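Lovastatin nonaketide synthase, polyketide synthase component (PDB 7CPX) builds the nonaketide dihydromonacolin L from malonyl-CoA, in iterative steps with S-adenosylmethionine, NADPH and a partner protein, on the way to lovastatin. Local coordinates at residues Ser1285-Pro1290 and Ser1600-Arg1605; Phe1419-His1424 and Ala1607-Thr1612; Val1545-Thr1550 and Thr1612-Thr1617; Ile1549-His1554 and Val1581-Trp1586. The protein carries 2 engineered substitutions. All coordinates share one frame; numbering follows the deposited sequence.

Interaction 1 (Ser1285-Pro1290 and Ser1600-Arg1605)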
loop_
_atom_site.group_PDB
_atom_site.type_symbol
_atom_site.label_atom_id
_atom_site.label_comp_id
_atom_site.label_asym_id
_atom_site.label_seq_id
_atom_site.Cartn_x
_atom_site.Cartn_y
_atom_site.Cartn_z
ATOM N N SER A 1285 -72.907 10.592 31.534
ATOM C CA SER A 1285 -73.922 9.599 31.867
ATOM C C SER A 1285 -74.610 9.043 30.628
ATOM O O SER A 1285 -75.229 7.977 30.706
ATOM C CB SER A 1285 -74.962 10.208 32.806
ATOM O OG SER A 1285 -74.374 10.587 34.038
ATOM N N LEU A 1286 -74.518 9.736 29.495
ATOM C CA LEU A 1286 -75.129 9.279 28.247
ATOM C C LEU A 1286 -74.191 9.651 27.103
ATOM O O LEU A 1286 -74.099 10.823 26.727
ATOM C CB LEU A 1286 -76.510 9.893 28.051
ATOM C CG LEU A 1286 -77.312 9.334 26.873
ATOM C CD1 LEU A 1286 -77.748 7.902 27.149
ATOM C CD2 LEU A 1286 -78.511 10.218 26.570
ATOM N N LEU A 1287 -73.500 8.655 26.554
ATOM C CA LEU A 1287 -72.645 8.876 25.392
ATOM C C LEU A 1287 -73.531 9.150 24.183
ATOM O O LEU A 1287 -74.116 8.225 23.611
ATOM C CB LEU A 1287 -71.746 7.667 25.148
ATOM C CG LEU A 1287 -70.721 7.283 26.224
ATOM C CD1 LEU A 1287 -69.956 8.501 26.719
ATOM C CD2 LEU A 1287 -71.371 6.550 27.388
ATOM N N ASP A 1288 -73.633 10.418 23.792
ATOM C CA ASP A 1288 -74.585 10.857 22.780
ATOM C C ASP A 1288 -73.907 11.744 21.745
ATOM O O ASP A 1288 -74.420 12.804 21.373
ATOM C CB ASP A 1288 -75.756 11.590 23.430
ATOM C CG ASP A 1288 -76.926 11.778 22.485
ATOM O OD1 ASP A 1288 -76.881 11.232 21.364
ATOM O OD2 ASP A 1288 -77.891 12.474 22.865
ATOM N N ASN A 1289 -72.743 11.326 21.266
ATOM C CA ASN A 1289 -72.059 12.077 20.223
ATOM C C ASN A 1289 -72.856 11.990 18.923
ATOM O O ASN A 1289 -73.154 10.879 18.459
ATOM C CB ASN A 1289 -70.648 11.529 20.011
ATOM C CG ASN A 1289 -69.838 12.360 19.034
ATOM O OD1 ASN A 1289 -70.388 13.055 18.179
ATOM N ND2 ASN A 1289 -68.518 12.291 19.155
ATOM N N PRO A 1290 -73.221 13.119 18.308
ATOM C CA PRO A 1290 -73.943 13.041 17.028
ATOM C C PRO A 1290 -73.175 12.305 15.945
ATOM O O PRO A 1290 -73.791 11.625 15.115
ATOM C CB PRO A 1290 -74.168 14.514 16.662
ATOM C CG PRO A 1290 -74.117 15.239 17.956
ATOM C CD PRO A 1290 -73.111 14.507 18.790
ATOM N N SER A 1600 -73.239 5.200 33.465
ATOM C CA SER A 1600 -73.299 5.814 32.149
ATOM C C SER A 1600 -73.908 4.830 31.162
ATOM O O SER A 1600 -73.892 3.615 31.371
ATOM C CB SER A 1600 -71.913 6.252 31.661
ATOM O OG SER A 1600 -72.005 6.962 30.439
ATOM N N ARG A 1601 -74.450 5.378 30.077
ATOM C CA ARG A 1601 -75.066 4.584 29.027
ATOM C C ARG A 1601 -74.764 5.226 27.681
ATOM O O ARG A 1601 -74.253 6.345 27.600
ATOM C CB ARG A 1601 -76.582 4.464 29.220
ATOM C CG ARG A 1601 -77.002 3.930 30.576
ATOM C CD ARG A 1601 -78.508 3.721 30.655
ATOM N NE ARG A 1601 -79.254 4.942 30.371
ATOM C CZ ARG A 1601 -79.685 5.305 29.168
ATOM N NH1 ARG A 1601 -79.460 4.561 28.098
ATOM N NH2 ARG A 1601 -80.356 6.445 29.038
ATOM N N THR A 1602 -75.082 4.498 26.618
ATOM C CA THR A 1602 -74.991 5.025 25.266
ATOM C C THR A 1602 -76.377 5.397 24.761
ATOM O O THR A 1602 -77.370 4.728 25.062
ATOM C CB THR A 1602 -74.352 4.006 24.324
ATOM O OG1 THR A 1602 -75.080 2.774 24.380
ATOM C CG2 THR A 1602 -72.908 3.758 24.715
ATOM N N THR A 1603 -76.438 6.479 23.989
ATOM C CA THR A 1603 -77.709 6.924 23.435
ATOM C C THR A 1603 -78.338 5.799 22.622
ATOM O O THR A 1603 -77.763 5.337 21.633
ATOM C CB THR A 1603 -77.506 8.170 22.571
ATOM O OG1 THR A 1603 -78.772 8.624 22.079
ATOM C CG2 THR A 1603 -76.582 7.879 21.392
ATOM N N ASP A 1604 -79.511 5.351 23.056
ATOM C CA ASP A 1604 -80.245 4.267 22.413
ATOM C C ASP A 1604 -81.688 4.680 22.181
ATOM O O ASP A 1604 -82.622 3.897 22.377
ATOM C CB ASP A 1604 -80.174 2.993 23.251
ATOM C CG ASP A 1604 -80.654 3.204 24.674
ATOM O OD1 ASP A 1604 -81.012 4.350 25.018
ATOM O OD2 ASP A 1604 -80.671 2.225 25.449
ATOM N N ARG A 1605 -81.888 5.929 21.758
ATOM C CA ARG A 1605 -83.240 6.463 21.652
ATOM C C ARG A 1605 -84.056 5.756 20.578
ATOM O O ARG A 1605 -85.253 5.522 20.773
ATOM C CB ARG A 1605 -83.193 7.971 21.384
ATOM C CG ARG A 1605 -82.806 8.387 19.966
ATOM C CD ARG A 1605 -81.364 8.042 19.626
ATOM N NE ARG A 1605 -80.942 8.669 18.379
ATOM C CZ ARG A 1605 -80.515 9.919 18.275
ATOM N NH1 ARG A 1605 -80.434 10.713 19.330
ATOM N NH2 ARG A 1605 -80.165 10.388 17.081
#
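L1286 pairs with R1601 and L1287 with T1602 in a short parallel bridge, the CA atoms of L1287 and T1602 lying 4.5 Å apart. R1601 N donates to S1285 O at 2.8 Å, and T1603 N reaches L1287 O at 2.9 Å along a nearly straight line (170°). L1287 N is also modelled as donating to R1601 O, an oxygen whose place is less certain. The buried face is that of L1287 and T1602, where L1287 CB meets T1602 CG2 at 4.1 Å. The L1286 and R1601 face is partly exposed: L1286 CD1 lies over one face of the guanidinium, 3.5 Å from R1601 NH2. A bend at chi3 (-57°) turns that group, whose NH1 makes a salt bridge with D1604 OD1, its hydrogen bond long and weak. Toward the R1605 end the contact loosens. T1603 OG1 donates only weakly to D1288 OD1, at 3.3 Å, and this oxygen also accepts from W1293 NE1; R1605 NH1 stays 4.1 Å from D1288 OD1, which lies out of the guanidinium plane. Strand 1286-1287 forms one edge of its sheet within the chain, strand 1600-1602 lies between it and strand 1614-1618, and Y1425 of helix 1420-1436 packs on L1287 and T1602.

Interaction 2 (Phe1419-His1424 and Ala1607-Thr1612)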
loop_
_atom_site.group_PDB
_atom_site.type_symbol
_atom_site.label_atom_id
_atom_site.label_comp_id
_atom_site.label_asym_id
_atom_site.label_seq_id
_atom_site.Cartn_x
_atom_site.Cartn_y
_atom_site.Cartn_z
ATOM N N PHE A 1419 -73.171 -1.636 14.829
ATOM C CA PHE A 1419 -72.223 -2.127 15.821
ATOM C C PHE A 1419 -71.120 -1.107 16.075
ATOM O O PHE A 1419 -70.655 -0.954 17.211
ATOM C CB PHE A 1419 -71.626 -3.453 15.344
ATOM C CG PHE A 1419 -71.006 -4.278 16.438
ATOM C CD1 PHE A 1419 -69.870 -3.844 17.100
ATOM C CD2 PHE A 1419 -71.552 -5.501 16.789
ATOM C CE1 PHE A 1419 -69.299 -4.607 18.100
ATOM C CE2 PHE A 1419 -70.984 -6.270 17.787
ATOM C CZ PHE A 1419 -69.856 -5.822 18.444
ATOM N N GLY A 1420 -70.692 -0.400 15.031
ATOM C CA GLY A 1420 -69.549 0.480 15.104
ATOM C C GLY A 1420 -69.715 1.660 16.044
ATOM O O GLY A 1420 -68.826 1.960 16.848
ATOM N N PRO A 1421 -70.846 2.366 15.957
ATOM C CA PRO A 1421 -71.030 3.533 16.834
ATOM C C PRO A 1421 -70.990 3.181 18.306
ATOM O O PRO A 1421 -70.545 3.998 19.121
ATOM C CB PRO A 1421 -72.403 4.078 16.416
ATOM C CG PRO A 1421 -72.665 3.508 15.072
ATOM C CD PRO A 1421 -71.986 2.178 15.046
ATOM N N ALA A 1422 -71.443 1.982 18.675
ATOM C CA ALA A 1422 -71.304 1.548 20.058
ATOM C C ALA A 1422 -69.837 1.441 20.445
ATOM O O ALA A 1422 -69.454 1.800 21.562
ATOM C CB ALA A 1422 -72.012 0.210 20.262
ATOM N N LEU A 1423 -68.997 0.956 19.530
ATOM C CA LEU A 1423 -67.567 0.884 19.813
ATOM C C LEU A 1423 -66.942 2.273 19.878
ATOM O O LEU A 1423 -66.021 2.503 20.672
ATOM C CB LEU A 1423 -66.874 0.026 18.754
ATOM C CG LEU A 1423 -65.677 -0.806 19.219
ATOM C CD1 LEU A 1423 -66.080 -1.762 20.330
ATOM C CD2 LEU A 1423 -65.087 -1.577 18.052
ATOM N N HIS A 1424 -67.423 3.210 19.059
ATOM C CA HIS A 1424 -66.967 4.592 19.177
ATOM C C HIS A 1424 -67.324 5.167 20.542
ATOM O O HIS A 1424 -66.505 5.841 21.182
ATOM C CB HIS A 1424 -67.581 5.447 18.067
ATOM C CG HIS A 1424 -67.066 5.127 16.699
ATOM N ND1 HIS A 1424 -65.828 5.538 16.256
ATOM C CD2 HIS A 1424 -67.627 4.446 15.672
ATOM C CE1 HIS A 1424 -65.646 5.120 15.016
ATOM N NE2 HIS A 1424 -66.723 4.454 14.638
ATOM N N ALA A 1607 -82.644 3.082 17.702
ATOM C CA ALA A 1607 -82.337 1.730 17.250
ATOM C C ALA A 1607 -80.861 1.554 16.922
ATOM O O ALA A 1607 -80.080 2.508 16.989
ATOM C CB ALA A 1607 -83.173 1.378 16.016
ATOM N N ASN A 1608 -80.475 0.328 16.571
ATOM C CA ASN A 1608 -79.195 -0.034 15.974
ATOM C C ASN A 1608 -78.051 -0.016 16.980
ATOM O O ASN A 1608 -76.932 -0.400 16.620
ATOM C CB ASN A 1608 -78.829 0.882 14.795
ATOM C CG ASN A 1608 -79.968 1.036 13.806
ATOM O OD1 ASN A 1608 -81.096 0.627 14.076
ATOM N ND2 ASN A 1608 -79.678 1.627 12.655
ATOM N N LEU A 1609 -78.284 0.409 18.219
ATOM C CA LEU A 1609 -77.266 0.384 19.256
ATOM C C LEU A 1609 -77.647 -0.522 20.415
ATOM O O LEU A 1609 -76.899 -0.598 21.398
ATOM C CB LEU A 1609 -77.003 1.805 19.773
ATOM C CG LEU A 1609 -76.630 2.816 18.686
ATOM C CD1 LEU A 1609 -76.633 4.230 19.239
ATOM C CD2 LEU A 1609 -75.276 2.488 18.077
ATOM N N PHE A 1610 -78.782 -1.210 20.328
ATOM C CA PHE A 1610 -79.235 -2.113 21.374
ATOM C C PHE A 1610 -78.357 -3.361 21.471
ATOM O O PHE A 1610 -78.176 -3.884 22.578
ATOM C CB PHE A 1610 -80.704 -2.492 21.139
ATOM C CG PHE A 1610 -80.922 -3.438 19.991
ATOM C CD1 PHE A 1610 -80.833 -4.811 20.174
ATOM C CD2 PHE A 1610 -81.231 -2.956 18.728
ATOM C CE1 PHE A 1610 -81.035 -5.680 19.120
ATOM C CE2 PHE A 1610 -81.432 -3.822 17.670
ATOM C CZ PHE A 1610 -81.334 -5.186 17.868
ATOM N N PRO A 1611 -77.788 -3.881 20.374
ATOM C CA PRO A 1611 -76.934 -5.072 20.508
ATOM C C PRO A 1611 -75.579 -4.780 21.124
ATOM O O PRO A 1611 -74.885 -5.724 21.522
ATOM C CB PRO A 1611 -76.781 -5.573 19.062
ATOM C CG PRO A 1611 -77.641 -4.684 18.215
ATOM C CD PRO A 1611 -77.798 -3.418 18.975
ATOM N N THR A 1612 -75.180 -3.512 21.205
ATOM C CA THR A 1612 -73.853 -3.159 21.685
ATOM C C THR A 1612 -73.837 -1.941 22.598
ATOM O O THR A 1612 -72.748 -1.446 22.907
ATOM C CB THR A 1612 -72.914 -2.902 20.497
ATOM O OG1 THR A 1612 -73.574 -2.067 19.538
ATOM C CG2 THR A 1612 -72.517 -4.207 19.837
#
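T1612 sets its methyl squarely on the ring of F1419. The CG2 atom of T1612 sits 3.3 Å from the centroid of the F1419 ring and 12° off the ring normal, a CH-pi contact over the centre of the face, and the two side chains cross at about a right angle. F1419 CB itself points away from the loop; with CG anti to the backbone N (chi1 -161°) the ring nevertheless swings round under the methyl. T1612 presents CG2 because this branch is opposite its own carbonyl carbon. Two residues on, at the start of helix 1420-1436, L1609 crosses P1421, again near a right angle: L1609 CD2 lies 3.7 Å from P1421 CB, and the same methyl is 3.9 Å from A1422 N. A1422 CB faces T1612 as well, but its modelled approach to the hydroxyl is too close to carry weight. The touching residues are all buried, and F1412 and Y1413 meet the F1419 ring. The sheet order, and a turn after strand 1440-1445 consistent with the glycine-rich GxGxxG pattern, fit a class I methyltransferase fold; here the loop between its last two strands rests on the start of the helix before its first strand.

Interaction 3 (Val1545-Thr1550 and Thr1612-Thr1617)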
loop_
_atom_site.group_PDB
_atom_site.type_symbol
_atom_site.label_atom_id
_atom_site.label_comp_id
_atom_site.label_asym_id
_atom_site.label_seq_id
_atom_site.Cartn_x
_atom_site.Cartn_y
_atom_site.Cartn_z
ATOM N N VAL A 1545 -66.588 -1.243 32.133
ATOM C CA VAL A 1545 -67.150 -0.754 30.882
ATOM C C VAL A 1545 -67.615 -1.970 30.100
ATOM O O VAL A 1545 -66.795 -2.797 29.681
ATOM C CB VAL A 1545 -66.131 0.062 30.076
ATOM C CG1 VAL A 1545 -66.720 0.473 28.740
ATOM C CG2 VAL A 1545 -65.684 1.279 30.868
ATOM N N ILE A 1546 -68.921 -2.078 29.886
ATOM C CA ILE A 1546 -69.527 -3.263 29.292
ATOM C C ILE A 1546 -70.131 -2.877 27.952
ATOM O O ILE A 1546 -71.012 -2.011 27.889
ATOM C CB ILE A 1546 -70.595 -3.872 30.213
ATOM C CG1 ILE A 1546 -69.983 -4.274 31.556
ATOM C CG2 ILE A 1546 -71.253 -5.070 29.546
ATOM C CD1 ILE A 1546 -69.956 -3.157 32.578
ATOM N N LEU A 1547 -69.658 -3.517 26.883
ATOM C CA LEU A 1547 -70.368 -3.559 25.612
ATOM C C LEU A 1547 -71.070 -4.905 25.534
ATOM O O LEU A 1547 -70.410 -5.950 25.560
ATOM C CB LEU A 1547 -69.420 -3.391 24.424
ATOM C CG LEU A 1547 -68.629 -2.091 24.295
ATOM C CD1 LEU A 1547 -67.220 -2.267 24.832
ATOM C CD2 LEU A 1547 -68.609 -1.647 22.839
ATOM N N GLU A 1548 -72.396 -4.891 25.449
ATOM C CA GLU A 1548 -73.129 -6.148 25.457
ATOM C C GLU A 1548 -74.513 -5.934 24.868
ATOM O O GLU A 1548 -75.002 -4.806 24.759
ATOM C CB GLU A 1548 -73.225 -6.722 26.876
ATOM C CG GLU A 1548 -73.601 -8.198 26.945
ATOM C CD GLU A 1548 -72.654 -9.084 26.157
ATOM O OE1 GLU A 1548 -72.753 -9.110 24.912
ATOM O OE2 GLU A 1548 -71.807 -9.753 26.784
ATOM N N ILE A 1549 -75.138 -7.049 24.489
ATOM C CA ILE A 1549 -76.470 -7.013 23.904
ATOM C C ILE A 1549 -77.478 -6.531 24.937
ATOM O O ILE A 1549 -77.405 -6.883 26.122
ATOM C CB ILE A 1549 -76.851 -8.402 23.363
ATOM C CG1 ILE A 1549 -76.736 -9.463 24.464
ATOM C CG2 ILE A 1549 -75.969 -8.763 22.179
ATOM C CD1 ILE A 1549 -77.352 -10.799 24.100
ATOM N N THR A 1550 -78.424 -5.710 24.489
ATOM C CA THR A 1550 -79.491 -5.220 25.346
ATOM C C THR A 1550 -80.680 -4.846 24.474
ATOM O O THR A 1550 -80.540 -4.633 23.268
ATOM C CB THR A 1550 -79.033 -4.018 26.185
ATOM O OG1 THR A 1550 -80.113 -3.560 27.005
ATOM C CG2 THR A 1550 -78.561 -2.881 25.292
ATOM N N THR A 1612 -75.180 -3.512 21.205
ATOM C CA THR A 1612 -73.853 -3.159 21.685
ATOM C C THR A 1612 -73.837 -1.941 22.598
ATOM O O THR A 1612 -72.748 -1.446 22.907
ATOM C CB THR A 1612 -72.914 -2.902 20.497
ATOM O OG1 THR A 1612 -73.574 -2.067 19.538
ATOM C CG2 THR A 1612 -72.517 -4.207 19.837
ATOM N N SER A 1613 -74.992 -1.444 23.039
ATOM C CA SER A 1613 -75.031 -0.266 23.895
ATOM C C SER A 1613 -74.098 -0.441 25.084
ATOM O O SER A 1613 -74.142 -1.457 25.782
ATOM C CB SER A 1613 -76.462 -0.016 24.375
ATOM O OG SER A 1613 -77.313 0.305 23.288
ATOM N N VAL A 1614 -73.257 0.556 25.308
ATOM C CA VAL A 1614 -72.191 0.469 26.297
ATOM C C VAL A 1614 -72.661 1.080 27.607
ATOM O O VAL A 1614 -73.461 2.021 27.637
ATOM C CB VAL A 1614 -70.911 1.160 25.788
ATOM C CG1 VAL A 1614 -69.726 0.781 26.660
ATOM C CG2 VAL A 1614 -70.660 0.801 24.334
ATOM N N PHE A 1615 -72.148 0.533 28.706
ATOM C CA PHE A 1615 -72.483 1.004 30.041
ATOM C C PHE A 1615 -71.212 1.131 30.865
ATOM O O PHE A 1615 -70.258 0.368 30.684
ATOM C CB PHE A 1615 -73.463 0.058 30.746
ATOM C CG PHE A 1615 -74.634 -0.345 29.896
ATOM C CD1 PHE A 1615 -75.657 0.550 29.633
ATOM C CD2 PHE A 1615 -74.714 -1.621 29.366
ATOM C CE1 PHE A 1615 -76.735 0.181 28.852
ATOM C CE2 PHE A 1615 -75.790 -1.996 28.586
ATOM C CZ PHE A 1615 -76.802 -1.095 28.328
ATOM N N SER A 1616 -71.209 2.102 31.776
ATOM C CA SER A 1616 -70.096 2.330 32.687
ATOM C C SER A 1616 -70.598 2.243 34.117
ATOM O O SER A 1616 -71.662 2.778 34.443
ATOM C CB SER A 1616 -69.449 3.696 32.454
ATOM O OG SER A 1616 -70.024 4.680 33.297
ATOM N N THR A 1617 -69.829 1.571 34.970
ATOM C CA THR A 1617 -70.209 1.392 36.363
ATOM C C THR A 1617 -68.974 1.456 37.245
ATOM O O THR A 1617 -67.854 1.230 36.784
ATOM C CB THR A 1617 -70.929 0.056 36.580
ATOM O OG1 THR A 1617 -69.984 -1.019 36.518
ATOM C CG2 THR A 1617 -71.992 -0.150 35.515
#
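V1545-L1547 and V1614-T1617 run antiparallel as neighbouring strands, their axes 4.7 Å apart at closest approach and their directions 161° apart. I1546 and F1615 form the hydrogen-bonded pair: I1546 N donates to F1615 O at 2.9 Å, and F1615 N returns to I1546 O at 2.9 Å. On the face carrying V1545, L1547 and V1614, the last residue divides its branches between the other two. Its CG1, anti to the backbone N (chi1 -166°), meets CG1 of V1545 at 3.7 Å. Its CG2 lies 3.5 Å from CD2 of L1547, the two side chains running side by side in the same direction. Beyond the strand end the contact continues with T1550, whose CG2 approaches the edge of the F1615 ring, 3.9 Å from its CZ, and touches S1613 CB at 3.7 Å. CB of E1548 points away from strand 1614-1618, and its carboxylate is held by main-chain N-H groups: OE1 accepts from I1549 N at 3.2 Å through the anti lone pair, while OE2 takes H1522 N. The interface thus joins two reciprocal backbone bonds to contacts between branched apolar side chains, and in this buried setting both the I1546-F1615 peptide groups and the acidic group beside them find their partners in main-chain bonds.

Interaction 4 (Ile1549-His1554 and Val1581-Trp1586)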
loop_
_atom_site.group_PDB
_atom_site.type_symbol
_atom_site.label_atom_id
_atom_site.label_comp_id
_atom_site.label_asym_id
_atom_site.label_seq_id
_atom_site.Cartn_x
_atom_site.Cartn_y
_atom_site.Cartn_z
ATOM N N ILE A 1549 -75.138 -7.049 24.489
ATOM C CA ILE A 1549 -76.470 -7.013 23.904
ATOM C C ILE A 1549 -77.478 -6.531 24.937
ATOM O O ILE A 1549 -77.405 -6.883 26.122
ATOM C CB ILE A 1549 -76.851 -8.402 23.363
ATOM C CG1 ILE A 1549 -76.736 -9.463 24.464
ATOM C CG2 ILE A 1549 -75.969 -8.763 22.179
ATOM C CD1 ILE A 1549 -77.352 -10.799 24.100
ATOM N N THR A 1550 -78.424 -5.710 24.489
ATOM C CA THR A 1550 -79.491 -5.220 25.346
ATOM C C THR A 1550 -80.680 -4.846 24.474
ATOM O O THR A 1550 -80.540 -4.633 23.268
ATOM C CB THR A 1550 -79.033 -4.018 26.185
ATOM O OG1 THR A 1550 -80.113 -3.560 27.005
ATOM C CG2 THR A 1550 -78.561 -2.881 25.292
ATOM N N HIS A 1551 -81.856 -4.782 25.097
ATOM C CA HIS A 1551 -83.078 -4.309 24.445
ATOM C C HIS A 1551 -83.250 -4.949 23.064
ATOM O O HIS A 1551 -83.187 -4.295 22.023
ATOM C CB HIS A 1551 -83.072 -2.780 24.349
ATOM C CG HIS A 1551 -83.142 -2.097 25.678
ATOM N ND1 HIS A 1551 -84.319 -1.960 26.383
ATOM C CD2 HIS A 1551 -82.180 -1.516 26.433
ATOM C CE1 HIS A 1551 -84.078 -1.322 27.515
ATOM N NE2 HIS A 1551 -82.789 -1.044 27.570
ATOM N N LYS A 1552 -83.465 -6.263 23.093
ATOM C CA LYS A 1552 -83.572 -7.037 21.864
ATOM C C LYS A 1552 -84.584 -6.417 20.909
ATOM O O LYS A 1552 -85.599 -5.850 21.323
ATOM C CB LYS A 1552 -83.988 -8.477 22.170
ATOM C CG LYS A 1552 -83.783 -9.427 21.003
ATOM C CD LYS A 1552 -84.291 -10.823 21.318
ATOM C CE LYS A 1552 -84.072 -11.766 20.147
ATOM N NZ LYS A 1552 -84.648 -13.117 20.396
ATOM N N GLU A 1553 -84.291 -6.529 19.615
ATOM C CA GLU A 1553 -85.224 -6.156 18.559
ATOM C C GLU A 1553 -85.203 -7.261 17.515
ATOM O O GLU A 1553 -84.160 -7.526 16.910
ATOM C CB GLU A 1553 -84.854 -4.807 17.939
ATOM C CG GLU A 1553 -84.771 -3.672 18.948
ATOM C CD GLU A 1553 -86.116 -3.331 19.559
ATOM O OE1 GLU A 1553 -87.139 -3.876 19.090
ATOM O OE2 GLU A 1553 -86.151 -2.521 20.507
ATOM N N HIS A 1554 -86.354 -7.901 17.306
ATOM C CA HIS A 1554 -86.393 -9.132 16.523
ATOM C C HIS A 1554 -86.116 -8.874 15.046
ATOM O O HIS A 1554 -85.496 -9.705 14.372
ATOM C CB HIS A 1554 -87.748 -9.815 16.700
ATOM C CG HIS A 1554 -88.104 -10.089 18.129
ATOM N ND1 HIS A 1554 -88.448 -9.090 19.015
ATOM C CD2 HIS A 1554 -88.171 -11.248 18.826
ATOM C CE1 HIS A 1554 -88.710 -9.622 20.196
ATOM N NE2 HIS A 1554 -88.550 -10.930 20.107
ATOM N N VAL A 1581 -80.163 -8.233 28.146
ATOM C CA VAL A 1581 -80.445 -7.554 29.404
ATOM C C VAL A 1581 -80.681 -6.073 29.147
ATOM O O VAL A 1581 -79.825 -5.384 28.581
ATOM C CB VAL A 1581 -79.294 -7.770 30.404
ATOM C CG1 VAL A 1581 -79.591 -7.087 31.720
ATOM C CG2 VAL A 1581 -79.050 -9.258 30.620
ATOM N N SER A 1582 -81.851 -5.579 29.544
ATOM C CA SER A 1582 -82.114 -4.150 29.482
ATOM C C SER A 1582 -81.199 -3.418 30.454
ATOM O O SER A 1582 -80.753 -3.977 31.460
ATOM C CB SER A 1582 -83.577 -3.863 29.816
ATOM O OG SER A 1582 -83.910 -4.362 31.099
ATOM N N PHE A 1583 -80.913 -2.150 30.151
ATOM C CA PHE A 1583 -80.034 -1.390 31.031
ATOM C C PHE A 1583 -80.578 -1.339 32.453
ATOM O O PHE A 1583 -79.795 -1.214 33.399
ATOM C CB PHE A 1583 -79.809 0.025 30.486
ATOM C CG PHE A 1583 -81.011 0.922 30.575
ATOM C CD1 PHE A 1583 -81.310 1.596 31.748
ATOM C CD2 PHE A 1583 -81.827 1.112 29.474
ATOM C CE1 PHE A 1583 -82.411 2.427 31.825
ATOM C CE2 PHE A 1583 -82.928 1.943 29.545
ATOM C CZ PHE A 1583 -83.220 2.601 30.722
ATOM N N ASP A 1584 -81.897 -1.452 32.626
ATOM C CA ASP A 1584 -82.467 -1.527 33.968
ATOM C C ASP A 1584 -82.110 -2.848 34.642
ATOM O O ASP A 1584 -81.664 -2.870 35.796
ATOM C CB ASP A 1584 -83.984 -1.353 33.896
ATOM C CG ASP A 1584 -84.391 -0.086 33.171
ATOM O OD1 ASP A 1584 -84.209 -0.023 31.937
ATOM O OD2 ASP A 1584 -84.894 0.845 33.834
ATOM N N ARG A 1585 -82.300 -3.965 33.937
ATOM C CA ARG A 1585 -81.902 -5.250 34.503
ATOM C C ARG A 1585 -80.387 -5.370 34.578
ATOM O O ARG A 1585 -79.862 -6.029 35.484
ATOM C CB ARG A 1585 -82.493 -6.399 33.686
ATOM C CG ARG A 1585 -82.158 -7.775 34.248
ATOM C CD ARG A 1585 -83.051 -8.859 33.668
ATOM N NE ARG A 1585 -82.844 -10.142 34.331
ATOM C CZ ARG A 1585 -81.995 -11.077 33.925
ATOM N NH1 ARG A 1585 -81.252 -10.917 32.842
ATOM N NH2 ARG A 1585 -81.889 -12.203 34.624
ATOM N N TRP A 1586 -79.672 -4.742 33.642
ATOM C CA TRP A 1586 -78.227 -4.619 33.789
ATOM C C TRP A 1586 -77.888 -3.953 35.111
ATOM O O TRP A 1586 -77.023 -4.422 35.851
ATOM C CB TRP A 1586 -77.635 -3.810 32.636
ATOM C CG TRP A 1586 -77.169 -4.620 31.474
ATOM C CD1 TRP A 1586 -77.656 -4.578 30.203
ATOM C CD2 TRP A 1586 -76.113 -5.588 31.467
ATOM N NE1 TRP A 1586 -76.973 -5.461 29.403
ATOM C CE2 TRP A 1586 -76.020 -6.094 30.156
ATOM C CE3 TRP A 1586 -75.238 -6.077 32.442
ATOM C CZ2 TRP A 1586 -75.091 -7.066 29.796
ATOM C CZ3 TRP A 1586 -74.315 -7.042 32.081
ATOM C CH2 TRP A 1586 -74.249 -7.526 30.770
#
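H1551 reaches across to the start of helix 1583-1592 and receives S1582 on its ring. S1582 CB lies over one face of the imidazole, 3.9 Å from the centroid of the H1551 ring, with H1551 CE1 the nearest ring atom at 3.5 Å. The histidine's CG is opposite its carbonyl carbon (chi1 -66°), and its second torsion turns the ring so that the CE1-NE2 side meets S1582 and F1583, although CB is not aimed there. F1583 comes to the imidazole rim: F1583 CD2 lies at the edge of the H1551 ring, near its plane, beside NE2. The H1551 and F1583 centroids are 5.3 Å apart and the planes stand at 45°, so neither ring covers the other. S1582 holds its hydroxyl between backbone N and carbonyl carbon (chi1 58°), where OG accepts from R1585 N at 3.3 Å. That bond caps the first turn, while CB of the same residue is left to meet the histidine. Deeper in, the indole of W1586 turns its edge to the 1549-1554 loop. I1549 O lies in the ring plane, 3.6 Å from W1586 NE1, and V1581 CB lies over one indole face, 3.4 Å above the plane. T1550 OG1 is modelled donating to V1581 O, but the separation is too short to be trusted. R1601 makes a cation-pi contact with F1583, and F1615 meets the W1586 ring. Serine N-capping of a helix is the motif here, placed where the loop after strand 1542-1547 meets the helix leading into strand 1600-1602 of the methyltransferase fold.

All four contacts belong to, or adjoin, the mixed sheet of the methyltransferase fold, with centres about 9 to 15 Å apart, interactions 2 and 3 being closest and 1 and 4 farthest. Interactions 1 and 3 share this sheet through the adjacent strands 1600-1602 and 1614-1618, joined by the backbone hydrogen bonding of S1600 with S1616 and probably by T1602 OG1 and V1614 N. Interaction 2 shares T1612 with interaction 3, and interaction 4 shares I1549 and T1550 with it. Along the chain, interaction 4 is nested inside interactions 1 and 2, whereas 1, 2 and 3 interleave. Residues from 1285 to 1617 are thus brought together at the end of the sheet where strand 1286-1287 is added to the fold.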